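Side-chain contacts in anthranilate-CoA ligase (Stigmatella aurantiaca, PDB 4WV3), which belongs to the ANL superfamily of AMP-binding enzymes and holds the ligand 3UK in a pocket that includes residues of both its large N-terminal part and its C-terminal domain: residues A[250-255]-A[271-276]; A[295-300]-A[311-316]; A[324-329]-A[364-369]. One frame throughout, in Å; residues are numbered along the deposited sequence.

Interaction 1. Residues A[250-255]-A[271-276]; sequences NVLSTI and AAALAL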
loop_
_atom_site.group_PDB
_atom_site.type_symbol
_atom_site.label_atom_id
_atom_site.label_comp_id
_atom_site.label_asym_id
_atom_site.label_seq_id
_atom_site.Cartn_x
_atom_site.Cartn_y
_atom_site.Cartn_z
ATOM N N ASN A 250 9.731 16.111 7.018
ATOM C CA ASN A 250 10.439 15.107 7.804
ATOM C C ASN A 250 10.770 13.868 6.982
ATOM O O ASN A 250 11.759 13.183 7.245
ATOM C CB ASN A 250 9.631 14.717 9.041
ATOM C CG ASN A 250 9.493 15.856 10.029
ATOM O OD1 ASN A 250 10.283 16.800 10.018
ATOM N ND2 ASN A 250 8.489 15.771 10.895
ATOM N N VAL A 251 9.934 13.585 5.990
ATOM C CA VAL A 251 10.162 12.460 5.094
ATOM C C VAL A 251 11.416 12.699 4.259
ATOM O O VAL A 251 12.256 11.811 4.115
ATOM C CB VAL A 251 8.961 12.235 4.157
ATOM C CG1 VAL A 251 9.204 11.028 3.263
ATOM C CG2 VAL A 251 7.688 12.053 4.965
ATOM N N LEU A 252 11.539 13.908 3.721
ATOM C CA LEU A 252 12.686 14.271 2.896
ATOM C C LEU A 252 13.969 14.327 3.715
ATOM O O LEU A 252 15.060 14.086 3.196
ATOM C CB LEU A 252 12.445 15.615 2.208
ATOM C CG LEU A 252 11.260 15.664 1.245
ATOM C CD1 LEU A 252 11.113 17.053 0.650
ATOM C CD2 LEU A 252 11.417 14.621 0.149
ATOM N N SER A 253 13.833 14.644 4.998
ATOM C CA SER A 253 14.980 14.719 5.892
ATOM C C SER A 253 15.479 13.322 6.244
ATOM O O SER A 253 16.679 13.107 6.419
ATOM C CB SER A 253 14.616 15.485 7.160
ATOM O OG SER A 253 14.003 16.718 6.833
ATOM N N THR A 254 14.548 12.380 6.349
ATOM C CA THR A 254 14.892 10.983 6.586
ATOM C C THR A 254 15.713 10.458 5.413
ATOM O O THR A 254 16.679 9.715 5.599
ATOM C CB THR A 254 13.629 10.119 6.782
ATOM O OG1 THR A 254 12.933 10.552 7.957
ATOM C CG2 THR A 254 13.995 8.651 6.936
ATOM N N ILE A 255 15.330 10.866 4.207
ATOM C CA ILE A 255 16.074 10.528 3.000
ATOM C C ILE A 255 17.494 11.088 3.066
ATOM O O ILE A 255 18.452 10.431 2.658
ATOM C CB ILE A 255 15.363 11.061 1.736
ATOM C CG1 ILE A 255 13.971 10.438 1.607
ATOM C CG2 ILE A 255 16.189 10.781 0.488
ATOM C CD1 ILE A 255 13.215 10.873 0.369
ATOM N N ALA A 271 3.159 14.741 -4.414
ATOM C CA ALA A 271 2.601 16.069 -4.647
ATOM C C ALA A 271 2.804 16.974 -3.436
ATOM O O ALA A 271 3.103 18.159 -3.579
ATOM C CB ALA A 271 1.125 15.971 -4.998
ATOM N N ALA A 272 2.637 16.405 -2.246
ATOM C CA ALA A 272 2.827 17.148 -1.005
ATOM C C ALA A 272 4.281 17.581 -0.837
ATOM O O ALA A 272 4.559 18.667 -0.328
ATOM C CB ALA A 272 2.379 16.314 0.185
ATOM N N ALA A 273 5.204 16.725 -1.264
ATOM C CA ALA A 273 6.628 17.020 -1.162
ATOM C C ALA A 273 7.026 18.141 -2.117
ATOM O O ALA A 273 7.770 19.049 -1.746
ATOM C CB ALA A 273 7.450 15.770 -1.434
ATOM N N LEU A 274 6.522 18.073 -3.345
ATOM C CA LEU A 274 6.821 19.084 -4.355
ATOM C C LEU A 274 6.122 20.408 -4.057
ATOM O O LEU A 274 6.507 21.453 -4.583
ATOM C CB LEU A 274 6.437 18.584 -5.749
ATOM C CG LEU A 274 7.257 17.409 -6.286
ATOM C CD1 LEU A 274 6.669 16.895 -7.589
ATOM C CD2 LEU A 274 8.713 17.810 -6.472
ATOM N N ALA A 275 5.096 20.360 -3.213
ATOM C CA ALA A 275 4.375 21.567 -2.821
ATOM C C ALA A 275 5.207 22.412 -1.862
ATOM O O ALA A 275 4.960 23.607 -1.703
ATOM C CB ALA A 275 3.036 21.208 -2.192
ATOM N N LEU A 276 6.188 21.782 -1.223
ATOM C CA LEU A 276 7.079 22.481 -0.306
ATOM C C LEU A 276 7.896 23.535 -1.045
ATOM O O LEU A 276 8.477 23.260 -2.096
ATOM C CB LEU A 276 8.013 21.492 0.393
ATOM C CG LEU A 276 7.347 20.416 1.253
ATOM C CD1 LEU A 276 8.382 19.438 1.784
ATOM C CD2 LEU A 276 6.572 21.051 2.393
#
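Leu252 and Leu276 reach toward each other and meet tip to tip. The touching atoms are Leu252 CD1 and Leu276 CD1, 3.8 Å apart. Both leucines have the same shape. In Leu252, CG stands beside the backbone N and opposite the carbonyl carbon (chi1 -62°), and CD1 then runs on fully extended from CA (chi2 179°). Leu276 repeats this, so in each case CD1 is the branch carried farthest out. Ala273 adds its single methyl. Its CB is 4.4 Å from Leu252 CD1 and equally far from Leu252 CD2, so the fork of the leucine opens toward it. The contact is small, about 93 Å² in all, and purely apolar.

Helix 248-258 lies on the connection from strand 237-239 to strand 262-265. Helix 267-274 follows on the way to strand 289-292. These strands run parallel in the large mixed sheet, so the contact joins two successive beta-alpha-beta crossovers. Phe279 and His282 also touch Leu252, while Val251, Thr254 and Ile255 lie against Phe213 of strand 211-214.

Leu276 is already in a loop conformation. Its backbone N still bonds to Ala273 O at 3.2 Å, which ties the two residues that meet Leu252 to each other. Within helix 248-258, Asn250 O is gripped twice by one residue. Thr254 N and Thr254 OG1 both donate to it, each at 3.0 Å, from opposite faces of the carbonyl plane. The hydroxyl group of Thr254 is thereby turned back onto its own helix, and its side chain also touches Phe241.

Interaction 2. Residues A[295-300]-A[311-316]; sequences EALPAA and VDIIDG. With 3UK (5'-O-[(S)-[(2-aminobenzoyl)oxy](hydroxy)phosphoryl]adenosine), chain C.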
loop_
_atom_site.group_PDB
_atom_site.type_symbol
_atom_site.label_atom_id
_atom_site.label_comp_id
_atom_site.label_asym_id
_atom_site.label_seq_id
_atom_site.Cartn_x
_atom_site.Cartn_y
_atom_site.Cartn_z
ATOM N N GLU A 295 -2.443 4.758 -5.912
ATOM C CA GLU A 295 -3.283 5.325 -6.967
ATOM C C GLU A 295 -2.423 5.709 -8.166
ATOM O O GLU A 295 -1.199 5.793 -8.056
ATOM C CB GLU A 295 -4.073 6.539 -6.463
ATOM C CG GLU A 295 -5.225 6.195 -5.527
ATOM C CD GLU A 295 -6.208 7.341 -5.360
ATOM O OE1 GLU A 295 -6.136 8.307 -6.147
ATOM O OE2 GLU A 295 -7.053 7.274 -4.444
ATOM N N ALA A 296 -3.063 5.941 -9.307
ATOM C CA ALA A 296 -2.347 6.261 -10.539
ATOM C C ALA A 296 -1.525 7.542 -10.412
ATOM O O ALA A 296 -2.038 8.581 -9.996
ATOM C CB ALA A 296 -3.317 6.366 -11.707
ATOM N N LEU A 297 -0.247 7.454 -10.765
ATOM C CA LEU A 297 0.642 8.610 -10.732
ATOM C C LEU A 297 0.483 9.454 -11.992
ATOM O O LEU A 297 0.788 8.993 -13.092
ATOM C CB LEU A 297 2.100 8.166 -10.588
ATOM C CG LEU A 297 3.141 9.289 -10.603
ATOM C CD1 LEU A 297 3.101 10.089 -9.309
ATOM C CD2 LEU A 297 4.536 8.740 -10.858
ATOM N N PRO A 298 0.001 10.696 -11.831
ATOM C CA PRO A 298 -0.188 11.619 -12.955
ATOM C C PRO A 298 1.126 11.896 -13.676
ATOM O O PRO A 298 2.178 11.945 -13.037
ATOM C CB PRO A 298 -0.694 12.896 -12.276
ATOM C CG PRO A 298 -1.270 12.441 -10.981
ATOM C CD PRO A 298 -0.408 11.298 -10.551
ATOM N N ALA A 299 1.060 12.070 -14.992
ATOM C CA ALA A 299 2.250 12.339 -15.788
ATOM C C ALA A 299 2.909 13.645 -15.360
ATOM O O ALA A 299 4.133 13.766 -15.375
ATOM C CB ALA A 299 1.901 12.377 -17.266
ATOM N N ALA A 300 2.085 14.614 -14.970
ATOM C CA ALA A 300 2.575 15.917 -14.533
ATOM C C ALA A 300 3.440 15.796 -13.283
ATOM O O ALA A 300 4.405 16.541 -13.112
ATOM C CB ALA A 300 1.409 16.866 -14.284
ATOM N N VAL A 311 15.535 11.888 -10.793
ATOM C CA VAL A 311 15.248 10.486 -10.521
ATOM C C VAL A 311 13.922 10.049 -11.134
ATOM O O VAL A 311 12.895 10.702 -10.950
ATOM C CB VAL A 311 15.223 10.208 -9.003
ATOM C CG1 VAL A 311 14.759 8.788 -8.726
ATOM C CG2 VAL A 311 16.595 10.452 -8.400
ATOM N N ASP A 312 13.955 8.942 -11.868
ATOM C CA ASP A 312 12.747 8.362 -12.439
ATOM C C ASP A 312 11.878 7.752 -11.347
ATOM O O ASP A 312 12.390 7.177 -10.386
ATOM C CB ASP A 312 13.103 7.278 -13.457
ATOM C CG ASP A 312 13.820 7.828 -14.672
ATOM O OD1 ASP A 312 14.790 7.187 -15.128
ATOM O OD2 ASP A 312 13.409 8.892 -15.178
ATOM N N ILE A 313 10.564 7.877 -11.496
ATOM C CA ILE A 313 9.636 7.216 -10.589
ATOM C C ILE A 313 9.004 6.007 -11.266
ATOM O O ILE A 313 8.455 6.115 -12.362
ATOM C CB ILE A 313 8.515 8.159 -10.118
ATOM C CG1 ILE A 313 9.092 9.326 -9.318
ATOM C CG2 ILE A 313 7.509 7.399 -9.271
ATOM C CD1 ILE A 313 8.033 10.219 -8.709
ATOM N N ILE A 314 9.090 4.852 -10.615
ATOM C CA ILE A 314 8.489 3.638 -11.149
ATOM C C ILE A 314 7.067 3.471 -10.626
ATOM O O ILE A 314 6.860 3.136 -9.460
ATOM C CB ILE A 314 9.317 2.389 -10.788
ATOM C CG1 ILE A 314 10.758 2.546 -11.279
ATOM C CG2 ILE A 314 8.678 1.137 -11.374
ATOM C CD1 ILE A 314 10.874 2.770 -12.772
ATOM N N ASP A 315 6.089 3.719 -11.493
ATOM C CA ASP A 315 4.687 3.540 -11.136
ATOM C C ASP A 315 4.216 2.134 -11.485
ATOM O O ASP A 315 4.415 1.662 -12.605
ATOM C CB ASP A 315 3.811 4.574 -11.848
ATOM C CG ASP A 315 2.337 4.432 -11.500
ATOM O OD1 ASP A 315 2.029 4.030 -10.357
ATOM O OD2 ASP A 315 1.488 4.723 -12.368
ATOM N N GLY A 316 3.591 1.470 -10.520
ATOM C CA GLY A 316 3.070 0.132 -10.726
ATOM C C GLY A 316 1.855 -0.135 -9.860
ATOM O O GLY A 316 1.802 0.291 -8.706
HETATM C C10 3UK C . -5.413 0.869 -6.717
HETATM C C15 3UK C . -3.607 1.684 -8.230
HETATM C C17 3UK C . -3.528 2.889 -10.258
HETATM C C21 3UK C . -6.095 -0.144 -7.594
HETATM C C26 3UK C . -1.012 -1.829 -3.406
HETATM C C28 3UK C . 1.033 -1.539 -4.656
HETATM O O01 3UK C . -2.762 -0.222 -2.975
HETATM C C02 3UK C . -2.483 -1.398 -3.050
HETATM O O03 3UK C . -3.342 -2.370 -2.468
HETATM P P04 3UK C . -4.794 -1.979 -1.950
HETATM O O05 3UK C . -5.463 -3.248 -1.333
HETATM O O06 3UK C . -5.737 -1.448 -3.136
HETATM C C07 3UK C . -5.468 -1.846 -4.489
HETATM C C08 3UK C . -6.166 -0.885 -5.408
HETATM O O09 3UK C . -5.494 0.394 -5.380
HETATM N N11 3UK C . -4.046 1.025 -7.096
HETATM C C12 3UK C . -2.965 0.562 -6.399
HETATM N N13 3UK C . -1.837 0.915 -7.077
HETATM C C14 3UK C . -2.208 1.611 -8.216
HETATM N N16 3UK C . -4.239 2.321 -9.250
HETATM N N18 3UK C . -2.203 2.855 -10.302
HETATM C C19 3UK C . -1.504 2.246 -9.332
HETATM N N20 3UK C . -0.085 2.216 -9.388
HETATM O O22 3UK C . -7.423 0.267 -7.854
HETATM C C23 3UK C . -6.096 -1.363 -6.801
HETATM O O24 3UK C . -7.257 -2.156 -7.117
HETATM O O25 3UK C . -4.680 -0.922 -0.865
HETATM C C27 3UK C . -0.289 -1.135 -4.345
HETATM C C29 3UK C . 1.618 -2.672 -3.996
HETATM C C30 3UK C . 0.894 -3.368 -3.058
HETATM C C31 3UK C . -0.427 -2.964 -2.744
HETATM N N32 3UK C . -1.198 -3.704 -1.745
HETATM O O HOH W 1 1.190 5.452 -8.566
#
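Asp315 OD1 accepts a hydrogen bond from N20 of 3UK at 2.9 Å, with an N-H...O angle of 136°. A water sits between the same oxygen and Glu295 O and would donate to both, linking the two segments. Its modelled distances are very short, so its exact place is doubtful. N20 also makes a weak bond to Gly316 O at 2.8 Å. The amino group is thus held by a carboxylate oxygen and a backbone carbonyl of consecutive residues.

The carboxylate of Asp315 is brought there by a side chain that leaves CA with CG opposite the backbone N (chi1 -180°). Its other flank rests on Leu297. Asp315 CG is 3.9 Å from Leu297 CB, and Asp315 OD2 lies near Leu297 N without a bond.

The peptide joining Glu295 and Ala296 lies nearly flat above the adenine of 3UK. Ala296 N comes within 3.2 Å of C17. The side chain of Glu295 turns elsewhere: OE1 forms a salt bridge with Arg509 and OE2 is bonded to Ile507 N.

The apolar half of the contact is Leu297 on Ile313. The two side chains cross at about a right angle. Leu297 CD2 meets the short branch of Ile313, CG2, at 3.6 Å. Trp302 also touches Leu297, and its NE1 is bonded to Ile313 O.

Pro298 takes the N-cap position of helix 299-309. The contact therefore joins the approach to that helix with the strand that follows it. This is a beta-alpha-beta unit, strand 289-292, helix 299-309 and strand 313-318, whose loop and last strand form part of the adenine pocket in this AMP-binding fold.

Interaction 3. Residues A[324-329]-A[364-369]; sequences HIFISN and GNVLLR. With 3UK (5'-O-[(S)-[(2-aminobenzoyl)oxy](hydroxy)phosphoryl]adenosine), chain C.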
loop_
_atom_site.group_PDB
_atom_site.type_symbol
_atom_site.label_atom_id
_atom_site.label_comp_id
_atom_site.label_asym_id
_atom_site.label_seq_id
_atom_site.Cartn_x
_atom_site.Cartn_y
_atom_site.Cartn_z
ATOM N N HIS A 324 1.448 -7.704 -3.873
ATOM C CA HIS A 324 2.146 -6.577 -4.491
ATOM C C HIS A 324 1.878 -6.365 -5.982
ATOM O O HIS A 324 0.923 -6.905 -6.539
ATOM C CB HIS A 324 3.648 -6.713 -4.226
ATOM C CG HIS A 324 4.322 -5.410 -3.923
ATOM N ND1 HIS A 324 4.979 -4.669 -4.881
ATOM C CD2 HIS A 324 4.431 -4.711 -2.768
ATOM C CE1 HIS A 324 5.468 -3.573 -4.330
ATOM N NE2 HIS A 324 5.150 -3.574 -3.048
ATOM N N ILE A 325 2.742 -5.574 -6.611
ATOM C CA ILE A 325 2.537 -5.082 -7.972
ATOM C C ILE A 325 2.482 -6.174 -9.042
ATOM O O ILE A 325 3.310 -7.085 -9.056
ATOM C CB ILE A 325 3.618 -4.038 -8.342
ATOM C CG1 ILE A 325 3.550 -2.849 -7.381
ATOM C CG2 ILE A 325 3.458 -3.572 -9.777
ATOM C CD1 ILE A 325 4.503 -1.726 -7.722
ATOM N N PHE A 326 1.498 -6.073 -9.935
ATOM C CA PHE A 326 1.339 -7.029 -11.029
ATOM C C PHE A 326 1.452 -6.377 -12.412
ATOM O O PHE A 326 1.632 -7.066 -13.417
ATOM C CB PHE A 326 0.025 -7.810 -10.894
ATOM C CG PHE A 326 -1.185 -6.944 -10.675
ATOM C CD1 PHE A 326 -1.986 -6.568 -11.740
ATOM C CD2 PHE A 326 -1.529 -6.519 -9.401
ATOM C CE1 PHE A 326 -3.099 -5.773 -11.541
ATOM C CE2 PHE A 326 -2.642 -5.724 -9.195
ATOM C CZ PHE A 326 -3.428 -5.352 -10.268
ATOM N N ILE A 327 1.334 -5.052 -12.456
ATOM C CA ILE A 327 1.617 -4.284 -13.668
ATOM C C ILE A 327 2.497 -3.104 -13.290
ATOM O O ILE A 327 2.102 -2.274 -12.472
ATOM C CB ILE A 327 0.340 -3.716 -14.317
ATOM C CG1 ILE A 327 -0.761 -4.771 -14.393
ATOM C CG2 ILE A 327 0.651 -3.154 -15.698
ATOM C CD1 ILE A 327 -2.092 -4.218 -14.860
ATOM N N SER A 328 3.683 -3.016 -13.884
ATOM C CA SER A 328 4.631 -1.977 -13.495
ATOM C C SER A 328 5.439 -1.406 -14.651
ATOM O O SER A 328 5.541 -2.012 -15.717
ATOM C CB SER A 328 5.591 -2.509 -12.430
ATOM O OG SER A 328 6.539 -1.520 -12.063
ATOM N N ASN A 329 6.006 -0.226 -14.422
ATOM C CA ASN A 329 7.003 0.336 -15.316
ATOM C C ASN A 329 8.369 -0.233 -14.955
ATOM O O ASN A 329 8.507 -0.943 -13.959
ATOM C CB ASN A 329 7.026 1.862 -15.217
ATOM C CG ASN A 329 5.766 2.502 -15.765
ATOM O OD1 ASN A 329 5.678 2.806 -16.955
ATOM N ND2 ASN A 329 4.784 2.714 -14.897
ATOM N N GLY A 364 -11.877 -2.055 -20.107
ATOM C CA GLY A 364 -12.374 -3.335 -19.643
ATOM C C GLY A 364 -12.015 -3.588 -18.193
ATOM O O GLY A 364 -11.207 -2.866 -17.608
ATOM N N ASN A 365 -12.623 -4.614 -17.607
ATOM C CA ASN A 365 -12.326 -4.989 -16.231
ATOM C C ASN A 365 -11.040 -5.805 -16.145
ATOM O O ASN A 365 -10.770 -6.643 -17.004
ATOM C CB ASN A 365 -13.492 -5.770 -15.622
ATOM C CG ASN A 365 -14.792 -4.990 -15.652
ATOM O OD1 ASN A 365 -15.063 -4.179 -14.766
ATOM N ND2 ASN A 365 -15.605 -5.234 -16.673
ATOM N N VAL A 366 -10.252 -5.556 -15.107
ATOM C CA VAL A 366 -8.964 -6.223 -14.950
ATOM C C VAL A 366 -9.084 -7.593 -14.293
ATOM O O VAL A 366 -9.575 -7.715 -13.171
ATOM C CB VAL A 366 -7.983 -5.366 -14.131
ATOM C CG1 VAL A 366 -6.719 -6.153 -13.822
ATOM C CG2 VAL A 366 -7.651 -4.096 -14.880
ATOM N N LEU A 367 -8.630 -8.621 -15.002
ATOM C CA LEU A 367 -8.526 -9.959 -14.435
ATOM C C LEU A 367 -7.060 -10.369 -14.346
ATOM O O LEU A 367 -6.343 -10.381 -15.347
ATOM C CB LEU A 367 -9.322 -10.969 -15.263
ATOM C CG LEU A 367 -10.839 -10.941 -15.063
ATOM C CD1 LEU A 367 -11.525 -11.950 -15.969
ATOM C CD2 LEU A 367 -11.186 -11.204 -13.605
ATOM N N LEU A 368 -6.621 -10.695 -13.136
ATOM C CA LEU A 368 -5.223 -11.024 -12.889
ATOM C C LEU A 368 -5.021 -12.515 -12.636
ATOM O O LEU A 368 -5.746 -13.128 -11.854
ATOM C CB LEU A 368 -4.695 -10.217 -11.701
ATOM C CG LEU A 368 -3.328 -10.619 -11.144
ATOM C CD1 LEU A 368 -2.238 -10.434 -12.190
ATOM C CD2 LEU A 368 -3.016 -9.826 -9.884
ATOM N N ARG A 369 -4.028 -13.087 -13.309
ATOM C CA ARG A 369 -3.657 -14.479 -13.097
ATOM C C ARG A 369 -2.322 -14.529 -12.364
ATOM O O ARG A 369 -1.297 -14.105 -12.897
ATOM C CB ARG A 369 -3.567 -15.209 -14.435
ATOM C CG ARG A 369 -3.325 -16.702 -14.331
ATOM C CD ARG A 369 -3.489 -17.356 -15.692
ATOM N NE ARG A 369 -3.338 -18.806 -15.634
ATOM C CZ ARG A 369 -3.611 -19.623 -16.646
ATOM N NH1 ARG A 369 -4.057 -19.131 -17.794
ATOM N NH2 ARG A 369 -3.444 -20.931 -16.509
HETATM C C10 3UK C . -5.413 0.869 -6.717
HETATM C C15 3UK C . -3.607 1.684 -8.230
HETATM C C17 3UK C . -3.528 2.889 -10.258
HETATM C C21 3UK C . -6.095 -0.144 -7.594
HETATM C C26 3UK C . -1.012 -1.829 -3.406
HETATM C C28 3UK C . 1.033 -1.539 -4.656
HETATM O O01 3UK C . -2.762 -0.222 -2.975
HETATM C C02 3UK C . -2.483 -1.398 -3.050
HETATM O O03 3UK C . -3.342 -2.370 -2.468
HETATM P P04 3UK C . -4.794 -1.979 -1.950
HETATM O O05 3UK C . -5.463 -3.248 -1.333
HETATM O O06 3UK C . -5.737 -1.448 -3.136
HETATM C C07 3UK C . -5.468 -1.846 -4.489
HETATM C C08 3UK C . -6.166 -0.885 -5.408
HETATM O O09 3UK C . -5.494 0.394 -5.380
HETATM N N11 3UK C . -4.046 1.025 -7.096
HETATM C C12 3UK C . -2.965 0.562 -6.399
HETATM N N13 3UK C . -1.837 0.915 -7.077
HETATM C C14 3UK C . -2.208 1.611 -8.216
HETATM N N16 3UK C . -4.239 2.321 -9.250
HETATM N N18 3UK C . -2.203 2.855 -10.302
HETATM C C19 3UK C . -1.504 2.246 -9.332
HETATM N N20 3UK C . -0.085 2.216 -9.388
HETATM O O22 3UK C . -7.423 0.267 -7.854
HETATM C C23 3UK C . -6.096 -1.363 -6.801
HETATM O O24 3UK C . -7.257 -2.156 -7.117
HETATM O O25 3UK C . -4.680 -0.922 -0.865
HETATM C C27 3UK C . -0.289 -1.135 -4.345
HETATM C C29 3UK C . 1.618 -2.672 -3.996
HETATM C C30 3UK C . 0.894 -3.368 -3.058
HETATM C C31 3UK C . -0.427 -2.964 -2.744
HETATM N N32 3UK C . -1.198 -3.704 -1.745
#
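Phe326 and Leu368 form a CH-pi contact. Leu368 CD2 stands over one face of the phenyl ring, 3.8 Å from the ring centroid and 23° off the normal. It is displaced toward the rim, and its closest ring atom is Phe326 CG at 3.5 Å. The other methyl, Leu368 CD1, rests on Phe326 CB at 3.7 Å. Both methyls thus lie on the same side of the ring plane, close to where the ring joins CB. The ring is set by a chi1 of 50°, which places CG between the backbone N and the carbonyl carbon.

Apolar contact continues with Val366. Its CG1 approaches Phe326 CE1 obliquely at 4.3 Å. Tyr346 touches both Phe326 and Leu368. The carbonyl oxygen His324 O lies at the edge of the phenyl ring, in its plane.

The polar side chains of residues 324-329 bond within that segment or to its surroundings. Ser328 OG donates to Asn329 O at 2.8 Å, in the carbonyl plane and on a lone pair. Trp199 NE1 is also bonded to Ser328 OG.

Ligand contacts come from the start of the same segment. The imidazole of His324 has 3UK C29 over its centre, 3.6 Å above the plane. Its NE2 is bonded to Phe222 O. Ile325 CG1 is 3.9 Å from the same C29.

Phe326 and Ile327 both face Ile317, a classic beta bulge. It interrupts strand 325-328 of the large mixed sheet where Phe326 meets strand 364-369 of the smaller antiparallel sheet, beside the 3UK pocket.

The three contacts follow one another along the chain, all within the AMP-binding part of the enzyme. Interactions 2 and 3 touch directly, since strands 313-318 and 325-328 are neighbours in the mixed sheet. Asp315 O and Asn329 ND2 are 2.5 Å apart, a probable hydrogen bond, and Gly316 O lies 3.5 Å from Ile325 CD1. Both contacts meet 3UK: interaction 2 at its adenine, interaction 3 at its benzoyl ring. Interaction 1 is more remote. Its centre is 16 Å from that of interaction 2, with nearest atoms about 6 Å apart, and 29 Å from that of interaction 3. Helix 267-274 links interactions 1 and 2, because Tyr270 touches Ile313.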